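Local coordinates for protein pectate lyase/Amb allergen (Acidovorax citrulli, PDB 4HWV) that probably cleaves pectate as a calcium-dependent, secreted lyase of polysaccharide lyase family 1, at residues G16-L21 against V196-T201; E52-L57 against V159-P164; K79-R84 against D165-L170; H236-H241 against T291-H296. One frame throughout, in Å; residues are numbered along the deposited sequence. Where two conformers were deposited one is given.

Contact 1: G16-L21 against V196-T201; sequences GSIDSL and VIRNIT
Ser20 and Val196 bring the two backbones nearest, 6.3 Å between their CA atoms, where the irregular segment Gly16-Leu21 runs over the last residues of strand 192-198. The chain of Arg198 bends at chi3 (77°), which carries the guanidinium out to the loop, and NH1 donates to the backbone O of Asp19 at 2.9 Å. That oxygen lies in the guanidinium plane, yet the donor stands well above the plane of the carbonyl and the N-H...O angle is only 145°. A water accepts from Arg198 NH1 at 2.8 Å and lies within hydrogen-bonding distance of Asp19 OD1 and Leu21 O, bridging both to the arginine. The Asp19 carboxylate is nearly coplanar with the guanidinium, but OD1 stays 4.1 Å from NH1, beyond a salt bridge, while OD2 holds the amino group of Met1. Ile18 crosses the arginine at about a right angle, its CG1 3.5 Å from NH1, and gives the buried chain an apolar wall. Beside it, Ser20 CB packs 4.0 Å from Val196 CG1, while Ser20 OG turns to Ser168. Arg198 NE makes a salt bridge with Asp240 OD2, while NH1 of the same guanidinium binds loop carbonyl and water, fastening the N-terminal segment over the strand.

Contact 2: E52-L57 against V159-P164; sequences ELIQAL and VTISVP
Leu57 and Ile161 carry the apolar packing between the last turns of helix 50-57 and strand 160-163. Leu57 CD1 presses on Ile161 CG2 at 3.4 Å, tighter than usual for two methyl carbons, and the two side chains cross at about a right angle. With Ile161 CG1 beside the backbone N (chi1 -55°), CG2 is left for the leucine, and CD1 at the end of the other branch meets Ile54 CD1 at 4.0 Å. One isoleucine thus touches, with its two branches, Ile54 and Leu57, three apart on the helix, which the helical repeat brings to the same side. Leu57 CD2 takes the other direction, lying 3.7 Å from Pro164 CD and more loosely near Val163 CG1.

The segment axes are 9.1 Å apart and run 27° from parallel. Strand 160-163 is the outermost strand of a parallel sheet in the right-handed beta-helix of this family, followed in it by strand 182-185, and helix 50-57 lies against the N-terminal end of the beta-helix, where Leu53, Ala56 and Leu57 also touch Ile81.

No hydrogen bond joins the segments, and polar atoms are met by carbon alone. Leu57 CD1 covers Ser162 O at 3.6 Å, and this buried carbonyl has no partner in the model. Pro164, a residue without an N-H to satisfy, sets its CG 3.4 Å from Leu57 O.

Contact 3: K79-R84 against D165-L170; sequences KVIRIR and DNTSLL
Lys79 NZ is gripped by several oxygens: across the contact it donates to Thr167 OG1 at 2.9 Å and weakly to Asn166 O, and on its own side of the chain it bonds Ala77 O and Asp75 O. The lysine curls back to get there, with CG between the backbone N and the carbonyl carbon (chi1 70°) and further bends at chi3 and chi4. Its CD passes 3.5 Å from Thr167 OG1. A buried ammonium is well matched by such a cluster of backbone oxygens and a hydroxyl, and Thr167 OG1 is itself tied to Pro164 O.

The hydrogen bonds alternate between the strands as in parallel pairing. Lys79 N donates to Asn166 O, Ser168 N to Lys79 O, Ile81 N to Ser168 O at 2.8 Å, Leu170 N to Ile81 O and Ile83 N to Leu170 O. This pairing joins strand 79-83 to strand 167-171 near one end of the right-handed parallel beta-helix, with strand 44-47 on the far flank of 79-83.

On the face of Lys79 and Thr167, Ile81 and Leu169 form an apolar pair lying side by side, CB to CD2 3.8 Å, and Ile81 is covered by Leu53, Ala56 and Leu57 of helix 50-57. On the other face Leu170 CD1 touches Val80 CG1 at 3.9 Å and Arg82 NH1 at 3.7 Å. The extended arginine brings its guanidinium obliquely past the leucine, while NH1 bonds Ile18 O. Ser168, small and polar on that face, sends OG to Ser20.

Contact 4: H236-H241 against T291-H296; sequences HVWIDH and TLSNNH
Asp240 meets its neighbours atom by atom, beginning with CB, which lies over one face of the Trp238 ring near its rim and 3.5 Å from Ser293 OG. CG stands anti to the backbone N (chi1 176°), bringing OD1 to the neighbouring strand. There it accepts two bonds: Ser293 OG donates at 2.7 Å onto the anti lone pair, and Asn294 ND2 at 2.8 Å comes nearly along the C-O bond, with amide and carboxylate planes almost perpendicular. OD2, at the other tip, accepts from His241 ND1 at 2.7 Å; the oxygen lies in the imidazole plane, but the donor stands above the carboxylate plane. OD2 also pairs with Arg198, and so many donors would be expected to stabilise the buried carboxylate as an anion.

Ser293 OG also receives Trp238 NE1 at 2.8 Å, the oxygen lying off the indole plane, so one hydroxyl accepts from the indole and donates to the carboxylate. Asn294 CB sits over the His241 ring, 3.7 Å from its centre, in a CH-pi contact. On the other face of the sheet, Ile239 and Leu292 pack loosely. Ile239 O takes both Ser293 N and the side-chain Asn295 ND2, the latter at 3.0 Å from above the carbonyl plane, while Asn295 OD1 accepts from Asn242 N.

Regular parallel pairing runs from Thr291 N to Val237 O as far as His241 N to Ser293 O. Stacked rungs of this kind, with side chains aligned in register and an asparagine amide, here Asn295, binding backbone at the turn, are characteristic of the right-handed parallel beta-helix of pectate lyases.

In the fold
Contacts 1, 3 and 4 share one run of parallel strands: strand 192-198 of contact 1 lies between strand 167-171 of contact 3 and strand 237-240 of contact 4. All four contacts are largely buried, and none is purely surface. Contact 3 relies chiefly on backbone bonds, contact 4 adds as many from side chains, centred on Asp240, contact 1 lays a loop over that run through one arginine and a water, and contact 2 is apolar packing of a helix. Contact 1 touches both strand pairings; contact 2 touches contact 3 through Leu57 and Ile81. Between side chains, calcium ligand Asp282 is about 9 Å from Leu292 of contact 4, and Asp227 about 11 Å from Ile161 of contact 2.

Contact 1: G16-L21 against V196-T201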
loop_
_atom_site.group_PDB
_atom_site.type_symbol
_atom_site.label_atom_id
_atom_site.label_comp_id
_atom_site.label_asym_id
_atom_site.label_seq_id
_atom_site.Cartn_x
_atom_site.Cartn_y
_atom_site.Cartn_z
ATOM N N GLY A 16 -8.167 -23.120 11.541
ATOM C CA GLY A 16 -7.500 -23.540 12.758
ATOM C C GLY A 16 -7.140 -25.006 12.827
ATOM O O GLY A 16 -6.742 -25.479 13.890
ATOM N N SER A 17 -7.239 -25.729 11.717
ATOM C CA SER A 17 -7.036 -27.172 11.758
ATOM C C SER A 17 -5.910 -27.716 10.879
ATOM O O SER A 17 -5.535 -28.874 11.042
ATOM C CB SER A 17 -8.332 -27.898 11.411
ATOM O OG SER A 17 -8.571 -27.889 10.012
ATOM N N ILE A 18 -5.359 -26.929 9.953
ATOM C CA ILE A 18 -4.307 -27.474 9.098
ATOM C C ILE A 18 -3.113 -27.990 9.921
ATOM O O ILE A 18 -2.816 -27.476 11.003
ATOM C CB ILE A 18 -3.820 -26.428 8.052
ATOM C CG1 ILE A 18 -3.063 -27.093 6.905
ATOM C CG2 ILE A 18 -2.978 -25.322 8.701
ATOM C CD1 ILE A 18 -3.932 -27.926 5.983
ATOM N N ASP A 19 -2.442 -29.012 9.407
ATOM C CA ASP A 19 -1.251 -29.530 10.067
ATOM C C ASP A 19 0.020 -29.161 9.315
ATOM O O ASP A 19 0.016 -28.223 8.523
ATOM C CB ASP A 19 -1.368 -31.041 10.306
ATOM C CG ASP A 19 -1.467 -31.846 9.019
ATOM O OD1 ASP A 19 -1.260 -31.300 7.926
ATOM O OD2 ASP A 19 -1.725 -33.041 9.114
ATOM N N SER A 20 1.102 -29.892 9.579
ATOM C CA SER A 20 2.422 -29.482 9.133
ATOM C C SER A 20 3.041 -30.447 8.147
ATOM O O SER A 20 4.216 -30.295 7.816
ATOM C CB SER A 20 3.362 -29.292 10.323
ATOM O OG SER A 20 2.834 -28.318 11.227
ATOM N N LEU A 21 2.261 -31.417 7.669
ATOM C CA LEU A 21 2.777 -32.433 6.757
ATOM C C LEU A 21 2.614 -32.033 5.298
ATOM O O LEU A 21 1.689 -31.287 4.937
ATOM C CB LEU A 21 2.057 -33.751 6.991
ATOM C CG LEU A 21 2.294 -34.244 8.406
ATOM C CD1 LEU A 21 1.508 -35.522 8.627
ATOM C CD2 LEU A 21 3.770 -34.472 8.654
ATOM N N VAL A 196 8.257 -25.394 9.836
ATOM C CA VAL A 196 7.200 -25.346 8.834
ATOM C C VAL A 196 6.440 -24.030 9.013
ATOM O O VAL A 196 6.078 -23.660 10.139
ATOM C CB VAL A 196 6.238 -26.538 8.999
ATOM C CG1 VAL A 196 4.965 -26.330 8.150
ATOM C CG2 VAL A 196 6.947 -27.851 8.662
ATOM N N ILE A 197 6.204 -23.323 7.900
ATOM C CA ILE A 197 5.495 -22.046 7.940
ATOM C C ILE A 197 4.439 -22.080 6.842
ATOM O O ILE A 197 4.790 -22.248 5.672
ATOM C CB ILE A 197 6.480 -20.845 7.713
ATOM C CG1 ILE A 197 7.552 -20.823 8.821
ATOM C CG2 ILE A 197 5.734 -19.527 7.646
ATOM C CD1 ILE A 197 8.671 -19.835 8.585
ATOM N N ARG A 198 3.154 -21.969 7.205
ATOM C CA ARG A 198 2.068 -22.086 6.223
ATOM C C ARG A 198 0.922 -21.124 6.496
ATOM O O ARG A 198 0.627 -20.790 7.636
ATOM C CB ARG A 198 1.453 -23.496 6.217
ATOM C CG ARG A 198 2.471 -24.611 6.147
ATOM C CD ARG A 198 1.782 -25.956 6.148
ATOM N NE ARG A 198 1.207 -26.295 4.846
ATOM C CZ ARG A 198 0.442 -27.356 4.637
ATOM N NH1 ARG A 198 0.055 -28.117 5.662
ATOM N NH2 ARG A 198 0.047 -27.641 3.406
ATOM N N ASN A 199 0.255 -20.718 5.413
ATOM C CA ASN A 199 -1.024 -20.033 5.476
ATOM C C ASN A 199 -0.989 -18.663 6.137
ATOM O O ASN A 199 -1.990 -18.235 6.704
ATOM C CB ASN A 199 -2.097 -20.907 6.133
ATOM C CG ASN A 199 -3.499 -20.452 5.771
ATOM O OD1 ASN A 199 -3.740 -20.060 4.627
ATOM N ND2 ASN A 199 -4.432 -20.509 6.731
ATOM N N ILE A 200 0.132 -17.949 5.996
ATOM C CA ILE A 200 0.283 -16.613 6.579
ATOM C C ILE A 200 0.547 -15.625 5.449
ATOM O O ILE A 200 1.243 -15.936 4.467
ATOM C CB ILE A 200 1.459 -16.595 7.585
ATOM C CG1 ILE A 200 1.131 -17.516 8.756
ATOM C CG2 ILE A 200 1.776 -15.172 8.083
ATOM C CD1 ILE A 200 2.346 -17.987 9.526
ATOM N N THR A 201 -0.035 -14.436 5.572
ATOM C CA THR A 201 0.318 -13.321 4.690
ATOM C C THR A 201 1.344 -12.438 5.399
ATOM O O THR A 201 1.045 -11.849 6.438
ATOM C CB THR A 201 -0.936 -12.526 4.306
ATOM O OG1 THR A 201 -1.751 -13.367 3.498
ATOM C CG2 THR A 201 -0.594 -11.281 3.491
HETATM O O HOH W 1 -0.937 -30.761 5.359
#

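Contact 2: E52-L57 against V159-P164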
loop_
_atom_site.group_PDB
_atom_site.type_symbol
_atom_site.label_atom_id
_atom_site.label_comp_id
_atom_site.label_asym_id
_atom_site.label_seq_id
_atom_site.Cartn_x
_atom_site.Cartn_y
_atom_site.Cartn_z
ATOM N N GLU A 52 2.623 -12.489 22.502
ATOM C CA GLU A 52 2.157 -13.879 22.521
ATOM C C GLU A 52 2.968 -14.766 21.597
ATOM O O GLU A 52 3.303 -15.901 21.938
ATOM C CB GLU A 52 0.687 -13.952 22.141
ATOM C CG GLU A 52 -0.247 -13.289 23.179
ATOM C CD GLU A 52 -1.705 -13.318 22.766
ATOM O OE1 GLU A 52 -2.012 -13.780 21.656
ATOM O OE2 GLU A 52 -2.562 -12.890 23.567
ATOM N N LEU A 53 3.302 -14.240 20.419
ATOM C CA LEU A 53 4.127 -14.994 19.474
ATOM C C LEU A 53 5.494 -15.329 20.103
ATOM O O LEU A 53 5.954 -16.477 20.055
ATOM C CB LEU A 53 4.314 -14.178 18.192
ATOM C CG LEU A 53 5.308 -14.779 17.199
ATOM C CD1 LEU A 53 4.893 -16.149 16.676
ATOM C CD2 LEU A 53 5.464 -13.816 16.027
ATOM N N ILE A 54 6.142 -14.325 20.689
ATOM C CA ILE A 54 7.430 -14.549 21.344
ATOM C C ILE A 54 7.315 -15.557 22.495
ATOM O O ILE A 54 8.137 -16.463 22.608
ATOM C CB ILE A 54 8.050 -13.218 21.808
ATOM C CG1 ILE A 54 8.474 -12.405 20.588
ATOM C CG2 ILE A 54 9.240 -13.459 22.760
ATOM C CD1 ILE A 54 8.715 -10.929 20.891
ATOM N N GLN A 55 6.294 -15.432 23.350
ATOM C CA GLN A 55 6.180 -16.395 24.439
ATOM C C GLN A 55 5.994 -17.822 23.910
ATOM O O GLN A 55 6.521 -18.782 24.477
ATOM C CB GLN A 55 5.048 -16.044 25.411
ATOM C CG GLN A 55 5.279 -14.775 26.231
ATOM C CD GLN A 55 6.544 -14.784 27.087
ATOM O OE1 GLN A 55 7.227 -15.804 27.246
ATOM N NE2 GLN A 55 6.868 -13.617 27.635
ATOM N N ALA A 56 5.249 -17.985 22.824
ATOM C CA ALA A 56 5.077 -19.318 22.250
ATOM C C ALA A 56 6.418 -19.866 21.754
ATOM O O ALA A 56 6.787 -21.022 22.009
ATOM C CB ALA A 56 4.038 -19.289 21.138
ATOM N N LEU A 57 7.176 -19.021 21.065
ATOM C CA LEU A 57 8.478 -19.442 20.546
ATOM C C LEU A 57 9.472 -19.757 21.662
ATOM O O LEU A 57 10.379 -20.579 21.482
ATOM C CB LEU A 57 9.050 -18.351 19.631
ATOM C CG LEU A 57 8.284 -18.118 18.325
ATOM C CD1 LEU A 57 8.723 -16.826 17.679
ATOM C CD2 LEU A 57 8.456 -19.271 17.341
ATOM N N VAL A 159 12.146 -5.920 15.583
ATOM C CA VAL A 159 11.429 -6.514 14.462
ATOM C C VAL A 159 11.936 -7.907 14.090
ATOM O O VAL A 159 11.262 -8.621 13.346
ATOM C CB VAL A 159 11.428 -5.613 13.189
ATOM C CG1 VAL A 159 10.857 -4.229 13.512
ATOM C CG2 VAL A 159 12.829 -5.520 12.565
ATOM N N THR A 160 13.122 -8.282 14.584
ATOM C CA THR A 160 13.678 -9.610 14.305
ATOM C C THR A 160 13.233 -10.603 15.371
ATOM O O THR A 160 13.416 -10.340 16.565
ATOM C CB THR A 160 15.212 -9.582 14.278
ATOM O OG1 THR A 160 15.648 -8.558 13.384
ATOM C CG2 THR A 160 15.749 -10.890 13.782
ATOM N N ILE A 161 12.663 -11.729 14.938
ATOM C CA ILE A 161 12.065 -12.702 15.837
ATOM C C ILE A 161 12.746 -14.054 15.637
ATOM O O ILE A 161 12.724 -14.610 14.529
ATOM C CB ILE A 161 10.549 -12.859 15.556
ATOM C CG1 ILE A 161 9.817 -11.512 15.621
ATOM C CG2 ILE A 161 9.940 -13.883 16.510
ATOM C CD1 ILE A 161 9.798 -10.857 17.000
ATOM N N SER A 162 13.370 -14.576 16.685
ATOM C CA SER A 162 14.096 -15.837 16.607
ATOM C C SER A 162 13.143 -17.041 16.608
ATOM O O SER A 162 12.316 -17.194 17.517
ATOM C CB SER A 162 15.054 -15.935 17.796
ATOM O OG SER A 162 15.830 -17.107 17.708
ATOM N N VAL A 163 13.271 -17.896 15.600
ATOM C CA VAL A 163 12.444 -19.109 15.517
ATOM C C VAL A 163 13.295 -20.338 15.816
ATOM O O VAL A 163 14.292 -20.581 15.144
ATOM C CB VAL A 163 11.793 -19.252 14.122
ATOM C CG1 VAL A 163 10.935 -20.503 14.053
ATOM C CG2 VAL A 163 10.958 -18.007 13.808
ATOM N N PRO A 164 12.922 -21.112 16.843
ATOM C CA PRO A 164 13.731 -22.267 17.261
ATOM C C PRO A 164 13.348 -23.563 16.539
ATOM O O PRO A 164 12.442 -23.591 15.707
ATOM C CB PRO A 164 13.386 -22.384 18.751
ATOM C CG PRO A 164 11.912 -22.024 18.778
ATOM C CD PRO A 164 11.781 -20.889 17.756
#

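Contact 3: K79-R84 against D165-L170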
loop_
_atom_site.group_PDB
_atom_site.type_symbol
_atom_site.label_atom_id
_atom_site.label_comp_id
_atom_site.label_asym_id
_atom_site.label_seq_id
_atom_site.Cartn_x
_atom_site.Cartn_y
_atom_site.Cartn_z
ATOM N N LYS A 79 6.490 -27.593 18.659
ATOM C CA LYS A 79 5.435 -26.643 18.989
ATOM C C LYS A 79 4.648 -26.286 17.742
ATOM O O LYS A 79 5.178 -26.224 16.625
ATOM C CB LYS A 79 6.011 -25.370 19.630
ATOM C CG LYS A 79 6.811 -24.503 18.644
ATOM C CD LYS A 79 7.708 -23.471 19.309
ATOM C CE LYS A 79 8.899 -24.099 20.018
ATOM N NZ LYS A 79 9.732 -24.955 19.090
ATOM N N VAL A 80 3.365 -26.015 17.952
ATOM C CA VAL A 80 2.470 -25.570 16.903
ATOM C C VAL A 80 1.897 -24.242 17.332
ATOM O O VAL A 80 1.268 -24.129 18.387
ATOM C CB VAL A 80 1.350 -26.599 16.651
ATOM C CG1 VAL A 80 0.302 -26.032 15.702
ATOM C CG2 VAL A 80 1.961 -27.889 16.105
ATOM N N ILE A 81 2.146 -23.220 16.509
ATOM C CA ILE A 81 1.760 -21.853 16.830
ATOM C C ILE A 81 0.836 -21.374 15.711
ATOM O O ILE A 81 1.260 -21.215 14.559
ATOM C CB ILE A 81 3.002 -20.933 16.946
ATOM C CG1 ILE A 81 3.945 -21.441 18.045
ATOM C CG2 ILE A 81 2.568 -19.501 17.205
ATOM C CD1 ILE A 81 5.320 -20.803 18.015
ATOM N N ARG A 82 -0.431 -21.156 16.059
ATOM C CA ARG A 82 -1.422 -20.715 15.089
ATOM C C ARG A 82 -1.586 -19.208 15.184
ATOM O O ARG A 82 -1.661 -18.658 16.282
ATOM C CB ARG A 82 -2.753 -21.440 15.295
ATOM C CG ARG A 82 -2.602 -22.940 15.116
ATOM C CD ARG A 82 -3.922 -23.681 14.979
ATOM N NE ARG A 82 -3.670 -25.118 14.922
ATOM C CZ ARG A 82 -3.466 -25.813 13.803
ATOM N NH1 ARG A 82 -3.486 -25.229 12.606
ATOM N NH2 ARG A 82 -3.225 -27.112 13.899
ATOM N N ILE A 83 -1.602 -18.545 14.027
ATOM C CA ILE A 83 -1.681 -17.089 13.986
ATOM C C ILE A 83 -3.135 -16.660 13.788
ATOM O O ILE A 83 -3.746 -16.963 12.759
ATOM C CB ILE A 83 -0.843 -16.509 12.820
ATOM C CG1 ILE A 83 0.578 -17.100 12.822
ATOM C CG2 ILE A 83 -0.898 -14.963 12.836
ATOM C CD1 ILE A 83 1.362 -16.851 14.086
ATOM N N ARG A 84 -3.687 -15.980 14.789
ATOM C CA ARG A 84 -5.043 -15.449 14.721
ATOM C C ARG A 84 -5.006 -13.979 14.362
ATOM O O ARG A 84 -4.588 -13.147 15.166
ATOM C CB ARG A 84 -5.806 -15.640 16.042
ATOM C CG ARG A 84 -7.279 -15.259 15.915
ATOM C CD ARG A 84 -8.091 -15.307 17.211
ATOM N NE ARG A 84 -8.161 -16.613 17.853
ATOM C CZ ARG A 84 -8.903 -17.625 17.416
ATOM N NH1 ARG A 84 -9.602 -17.509 16.291
ATOM N NH2 ARG A 84 -8.929 -18.764 18.093
ATOM N N ASP A 165 14.046 -24.644 16.874
ATOM C CA ASP A 165 13.816 -25.960 16.280
ATOM C C ASP A 165 12.382 -26.421 16.433
ATOM O O ASP A 165 11.692 -26.080 17.401
ATOM C CB ASP A 165 14.681 -27.020 16.968
ATOM C CG ASP A 165 16.151 -26.650 16.981
ATOM O OD1 ASP A 165 16.517 -25.699 17.706
ATOM O OD2 ASP A 165 16.939 -27.303 16.270
ATOM N N ASN A 166 11.959 -27.254 15.488
ATOM C CA ASN A 166 10.723 -28.012 15.641
ATOM C C ASN A 166 9.520 -27.104 15.838
ATOM O O ASN A 166 8.705 -27.296 16.734
ATOM C CB ASN A 166 10.841 -29.034 16.777
ATOM C CG ASN A 166 12.024 -29.958 16.605
ATOM O OD1 ASN A 166 12.212 -30.545 15.547
ATOM N ND2 ASN A 166 12.829 -30.091 17.653
ATOM N N THR A 167 9.411 -26.112 14.962
ATOM C CA THR A 167 8.364 -25.116 15.074
ATOM C C THR A 167 7.499 -25.096 13.840
ATOM O O THR A 167 8.017 -25.041 12.717
ATOM C CB THR A 167 8.983 -23.715 15.249
ATOM O OG1 THR A 167 9.779 -23.707 16.438
ATOM C CG2 THR A 167 7.898 -22.635 15.366
ATOM N N SER A 168 6.187 -25.113 14.050
ATOM C CA SER A 168 5.229 -24.787 12.999
ATOM C C SER A 168 4.539 -23.465 13.285
ATOM O O SER A 168 4.041 -23.256 14.398
ATOM C CB SER A 168 4.164 -25.875 12.879
ATOM O OG SER A 168 4.764 -27.074 12.417
ATOM N N LEU A 169 4.536 -22.579 12.286
ATOM C CA LEU A 169 3.758 -21.346 12.318
ATOM C C LEU A 169 2.667 -21.522 11.279
ATOM O O LEU A 169 2.967 -21.641 10.079
ATOM C CB LEU A 169 4.616 -20.129 11.968
ATOM C CG LEU A 169 5.780 -19.858 12.916
ATOM C CD1 LEU A 169 6.685 -18.771 12.368
ATOM C CD2 LEU A 169 5.287 -19.441 14.272
ATOM N N LEU A 170 1.408 -21.549 11.731
ATOM C CA LEU A 170 0.298 -21.926 10.860
ATOM C C LEU A 170 -0.778 -20.856 10.949
ATOM O O LEU A 170 -1.365 -20.649 12.004
ATOM C CB LEU A 170 -0.278 -23.300 11.270
ATOM C CG LEU A 170 0.716 -24.473 11.241
ATOM C CD1 LEU A 170 0.055 -25.731 11.786
ATOM C CD2 LEU A 170 1.314 -24.760 9.851
#

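Contact 4: H236-H241 against T291-H296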
loop_
_atom_site.group_PDB
_atom_site.type_symbol
_atom_site.label_atom_id
_atom_site.label_comp_id
_atom_site.label_asym_id
_atom_site.label_seq_id
_atom_site.Cartn_x
_atom_site.Cartn_y
_atom_site.Cartn_z
ATOM N N HIS A 236 16.243 -27.826 6.970
ATOM C CA HIS A 236 14.928 -28.506 6.909
ATOM C C HIS A 236 13.781 -27.559 7.227
ATOM O O HIS A 236 13.272 -27.496 8.353
ATOM C CB HIS A 236 14.909 -29.800 7.724
ATOM C CG HIS A 236 15.656 -30.898 7.058
ATOM N ND1 HIS A 236 16.997 -31.119 7.267
ATOM C CD2 HIS A 236 15.271 -31.788 6.118
ATOM C CE1 HIS A 236 17.393 -32.140 6.529
ATOM N NE2 HIS A 236 16.369 -32.556 5.811
ATOM N N VAL A 237 13.434 -26.785 6.203
ATOM C CA VAL A 237 12.500 -25.676 6.326
ATOM C C VAL A 237 11.515 -25.757 5.170
ATOM O O VAL A 237 11.934 -25.822 4.011
ATOM C CB VAL A 237 13.243 -24.307 6.278
ATOM C CG1 VAL A 237 12.253 -23.158 6.306
ATOM C CG2 VAL A 237 14.244 -24.181 7.437
ATOM N N TRP A 238 10.224 -25.756 5.495
ATOM C CA TRP A 238 9.175 -25.848 4.496
ATOM C C TRP A 238 8.274 -24.618 4.623
ATOM O O TRP A 238 7.611 -24.414 5.660
ATOM C CB TRP A 238 8.363 -27.134 4.694
ATOM C CG TRP A 238 7.325 -27.367 3.620
ATOM C CD1 TRP A 238 7.442 -27.108 2.276
ATOM C CD2 TRP A 238 6.002 -27.895 3.814
ATOM N NE1 TRP A 238 6.285 -27.465 1.627
ATOM C CE2 TRP A 238 5.383 -27.954 2.544
ATOM C CE3 TRP A 238 5.279 -28.340 4.944
ATOM C CZ2 TRP A 238 4.066 -28.404 2.371
ATOM C CZ3 TRP A 238 3.976 -28.802 4.759
ATOM C CH2 TRP A 238 3.382 -28.811 3.494
ATOM N N ILE A 239 8.295 -23.795 3.576
ATOM C CA ILE A 239 7.538 -22.555 3.536
ATOM C C ILE A 239 6.505 -22.749 2.443
ATOM O O ILE A 239 6.835 -22.753 1.251
ATOM C CB ILE A 239 8.483 -21.371 3.218
ATOM C CG1 ILE A 239 9.484 -21.205 4.370
ATOM C CG2 ILE A 239 7.695 -20.098 2.923
ATOM C CD1 ILE A 239 10.698 -20.353 4.005
ATOM N N ASP A 240 5.253 -22.936 2.862
ATOM C CA ASP A 240 4.218 -23.413 1.954
ATOM C C ASP A 240 2.907 -22.632 2.080
ATOM O O ASP A 240 2.417 -22.394 3.191
ATOM C CB ASP A 240 3.935 -24.892 2.263
ATOM C CG ASP A 240 2.795 -25.453 1.430
ATOM O OD1 ASP A 240 2.990 -25.736 0.223
ATOM O OD2 ASP A 240 1.686 -25.602 1.999
ATOM N N HIS A 241 2.317 -22.252 0.947
ATOM C CA HIS A 241 0.993 -21.631 0.961
ATOM C C HIS A 241 0.959 -20.352 1.796
ATOM O O HIS A 241 0.012 -20.107 2.557
ATOM C CB HIS A 241 -0.089 -22.617 1.440
ATOM C CG HIS A 241 -0.626 -23.513 0.367
ATOM N ND1 HIS A 241 -0.262 -24.836 0.257
ATOM C CD2 HIS A 241 -1.555 -23.293 -0.595
ATOM C CE1 HIS A 241 -0.939 -25.392 -0.739
ATOM N NE2 HIS A 241 -1.724 -24.475 -1.279
ATOM N N THR A 291 12.464 -25.765 1.184
ATOM C CA THR A 291 11.506 -25.781 0.077
ATOM C C THR A 291 10.499 -24.658 0.244
ATOM O O THR A 291 9.893 -24.517 1.318
ATOM C CB THR A 291 10.771 -27.125 -0.009
ATOM O OG1 THR A 291 11.725 -28.128 -0.374
ATOM C CG2 THR A 291 9.648 -27.082 -1.059
ATOM N N LEU A 292 10.319 -23.873 -0.820
ATOM C CA LEU A 292 9.268 -22.863 -0.878
ATOM C C LEU A 292 8.266 -23.322 -1.933
ATOM O O LEU A 292 8.594 -23.363 -3.122
ATOM C CB LEU A 292 9.853 -21.493 -1.252
ATOM C CG LEU A 292 10.929 -20.985 -0.300
ATOM C CD1 LEU A 292 12.326 -21.349 -0.798
ATOM C CD2 LEU A 292 10.810 -19.484 -0.124
ATOM N N SER A 293 7.063 -23.697 -1.496
ATOM C CA SER A 293 6.070 -24.295 -2.379
ATOM C C SER A 293 4.742 -23.551 -2.280
ATOM O O SER A 293 4.315 -23.148 -1.190
ATOM C CB SER A 293 5.874 -25.771 -2.021
ATOM O OG SER A 293 5.570 -25.926 -0.641
ATOM N N ASN A 294 4.092 -23.367 -3.427
ATOM C CA ASN A 294 2.698 -22.917 -3.452
ATOM C C ASN A 294 2.481 -21.565 -2.777
ATOM O O ASN A 294 1.413 -21.327 -2.209
ATOM C CB ASN A 294 1.786 -23.975 -2.797
ATOM C CG ASN A 294 2.041 -25.365 -3.344
ATOM O OD1 ASN A 294 2.025 -25.566 -4.564
ATOM N ND2 ASN A 294 2.298 -26.330 -2.448
ATOM N N ASN A 295 3.485 -20.693 -2.840
ATOM C CA ASN A 295 3.374 -19.345 -2.257
ATOM C C ASN A 295 3.048 -18.314 -3.327
ATOM O O ASN A 295 3.277 -18.548 -4.513
ATOM C CB ASN A 295 4.688 -18.910 -1.585
ATOM C CG ASN A 295 5.154 -19.866 -0.516
ATOM O OD1 ASN A 295 4.617 -19.881 0.595
ATOM N ND2 ASN A 295 6.174 -20.647 -0.826
ATOM N N HIS A 296 2.508 -17.177 -2.895
ATOM C CA HIS A 296 2.312 -16.019 -3.754
ATOM C C HIS A 296 3.261 -14.919 -3.279
ATOM O O HIS A 296 3.084 -14.379 -2.195
ATOM C CB HIS A 296 0.863 -15.544 -3.644
ATOM C CG HIS A 296 0.535 -14.381 -4.528
ATOM N ND1 HIS A 296 -0.605 -13.630 -4.345
ATOM C CD2 HIS A 296 1.171 -13.851 -5.603
ATOM C CE1 HIS A 296 -0.669 -12.698 -5.280
ATOM N NE2 HIS A 296 0.397 -12.810 -6.056
#